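Local coordinates for HpuA (Kingella denitrificans ATCC 33394, PDB 5EC6), which probably serves as an outer-membrane lipoprotein receptor that binds haemoglobin, allowing the bacterium to acquire haem iron, at residues F42-G47 with G285-F290. Residues are numbered along the deposited sequence; the frame is centred on the assembly and turned at random.
Sequences FATQGG and GGTVNF
Thr287 pushes its methyl up against the backbone of Phe42, with CG2 3.5 Å from Phe42 O and 4.2 Å from Phe42 CB. Two residues along, on the same side of strand 283-289, Asn289 meets Thr44: its amide nitrogen ND2 lies 3.8 Å from Thr44 CB. Thr44 touches both partners, its CG2 reaching to 3.9 Å from Thr287 CB. Toward the start of both segments, Phe42 CB comes within 4.4 Å of Gly286 CA, where there is no side chain in the way.

Two waters make the polar links. Water 1 bonds to Thr287 OG1 at 2.7 Å and gives a weak bond to Ala43 O. The second donates to Thr44 O and accepts from Asn289 ND2 at 3.0 Å. With chi1 near 57°, Thr287 holds OG1 between its backbone N and carbonyl carbon, which leaves CG2 to meet Phe42.

Further out, Thr44 OG1 bonds to Leu150 N, and Asn289 OD1 takes the N-H of Gly291, so the amide is held from both ends. Phe42 and Thr44 pair through their backbones with strand 148-154, whereas 283-289 lies between strands 256-265 and 298-308. The contact therefore joins the end of strand 40-43 and the loop after it to strand 283-289, an unpaired part of this beta-barrel lipoprotein, by direct van der Waals contacts and water-mediated polar ones.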
loop_
_atom_site.group_PDB
_atom_site.type_symbol
_atom_site.label_atom_id
_atom_site.label_comp_id
_atom_site.label_asym_id
_atom_site.label_seq_id
_atom_site.Cartn_x
_atom_site.Cartn_y
_atom_site.Cartn_z
ATOM N N PHE A 42 4.979 -7.781 0.293
ATOM C CA PHE A 42 4.266 -8.790 -0.466
ATOM C C PHE A 42 4.371 -8.475 -1.933
ATOM O O PHE A 42 3.991 -7.366 -2.360
ATOM C CB PHE A 42 2.832 -8.762 -0.002
ATOM C CG PHE A 42 2.683 -8.978 1.471
ATOM C CD1 PHE A 42 2.646 -10.281 2.005
ATOM C CD2 PHE A 42 2.629 -7.903 2.342
ATOM C CE1 PHE A 42 2.557 -10.489 3.348
ATOM C CE2 PHE A 42 2.521 -8.132 3.704
ATOM C CZ PHE A 42 2.503 -9.426 4.196
ATOM N N ALA A 43 4.918 -9.398 -2.710
ATOM C CA ALA A 43 5.075 -9.192 -4.142
ATOM C C ALA A 43 4.680 -10.437 -4.926
ATOM O O ALA A 43 4.877 -11.560 -4.460
ATOM C CB ALA A 43 6.477 -8.789 -4.498
ATOM N N THR A 44 4.094 -10.212 -6.100
ATOM C CA THR A 44 3.617 -11.369 -6.896
ATOM C C THR A 44 4.778 -12.093 -7.574
ATOM O O THR A 44 4.761 -13.337 -7.682
ATOM C CB THR A 44 2.529 -11.022 -7.886
ATOM O OG1 THR A 44 3.016 -10.089 -8.842
ATOM C CG2 THR A 44 1.272 -10.515 -7.209
ATOM N N GLN A 45 5.806 -11.374 -8.003
ATOM C CA GLN A 45 6.945 -12.012 -8.665
ATOM C C GLN A 45 8.239 -11.234 -8.424
ATOM O O GLN A 45 8.903 -10.765 -9.335
ATOM C CB GLN A 45 6.659 -12.206 -10.171
ATOM C CG GLN A 45 7.546 -13.255 -10.824
ATOM C CD GLN A 45 7.266 -14.701 -10.379
ATOM O OE1 GLN A 45 6.443 -15.406 -10.973
ATOM N NE2 GLN A 45 7.963 -15.144 -9.333
ATOM N N GLY A 46 8.535 -11.067 -7.149
ATOM C CA GLY A 46 9.827 -10.496 -6.737
ATOM C C GLY A 46 9.743 -9.012 -6.541
ATOM O O GLY A 46 8.731 -8.385 -6.875
ATOM N N GLY A 47 10.840 -8.471 -6.018
ATOM C CA GLY A 47 10.912 -6.997 -5.769
ATOM C C GLY A 47 10.569 -6.739 -4.319
ATOM O O GLY A 47 9.820 -7.489 -3.657
ATOM N N GLY A 285 -2.059 -3.584 3.470
ATOM C CA GLY A 285 -1.720 -3.827 2.058
ATOM C C GLY A 285 -1.481 -5.289 1.765
ATOM O O GLY A 285 -1.380 -6.096 2.670
ATOM N N GLY A 286 -1.430 -5.627 0.481
ATOM C CA GLY A 286 -1.174 -6.970 0.099
ATOM C C GLY A 286 -1.279 -7.195 -1.388
ATOM O O GLY A 286 -1.338 -6.241 -2.169
ATOM N N THR A 287 -1.316 -8.480 -1.752
ATOM C CA THR A 287 -1.427 -8.899 -3.143
ATOM C C THR A 287 -2.554 -9.916 -3.278
ATOM O O THR A 287 -2.936 -10.593 -2.307
ATOM C CB THR A 287 -0.109 -9.502 -3.683
ATOM O OG1 THR A 287 0.294 -10.608 -2.866
ATOM C CG2 THR A 287 0.979 -8.432 -3.737
ATOM N N VAL A 288 -3.034 -10.020 -4.511
ATOM C CA VAL A 288 -4.006 -11.060 -4.870
ATOM C C VAL A 288 -3.506 -11.716 -6.131
ATOM O O VAL A 288 -3.290 -11.035 -7.110
ATOM C CB VAL A 288 -5.452 -10.541 -5.077
ATOM C CG1 VAL A 288 -6.374 -11.724 -5.237
ATOM C CG2 VAL A 288 -5.913 -9.694 -3.917
ATOM N N ASN A 289 -3.247 -13.022 -6.073
ATOM C CA ASN A 289 -2.526 -13.729 -7.118
ATOM C C ASN A 289 -3.402 -14.857 -7.678
ATOM O O ASN A 289 -3.685 -15.838 -6.959
ATOM C CB ASN A 289 -1.238 -14.314 -6.571
ATOM C CG ASN A 289 -0.283 -14.753 -7.662
ATOM O OD1 ASN A 289 -0.690 -15.294 -8.718
ATOM N ND2 ASN A 289 1.022 -14.528 -7.412
ATOM N N PHE A 290 -3.814 -14.679 -8.942
ATOM C CA PHE A 290 -4.707 -15.616 -9.637
ATOM C C PHE A 290 -3.909 -16.629 -10.492
ATOM O O PHE A 290 -4.492 -17.480 -11.165
ATOM C CB PHE A 290 -5.663 -14.811 -10.515
ATOM C CG PHE A 290 -6.590 -13.927 -9.741
ATOM C CD1 PHE A 290 -7.810 -14.414 -9.251
ATOM C CD2 PHE A 290 -6.222 -12.624 -9.427
ATOM C CE1 PHE A 290 -8.671 -13.609 -8.539
ATOM C CE2 PHE A 290 -7.058 -11.819 -8.677
ATOM C CZ PHE A 290 -8.303 -12.318 -8.226
HETATM O O HOH W 1 2.586 -11.954 -2.744
HETATM O O HOH W 2 3.296 -15.106 -9.349
#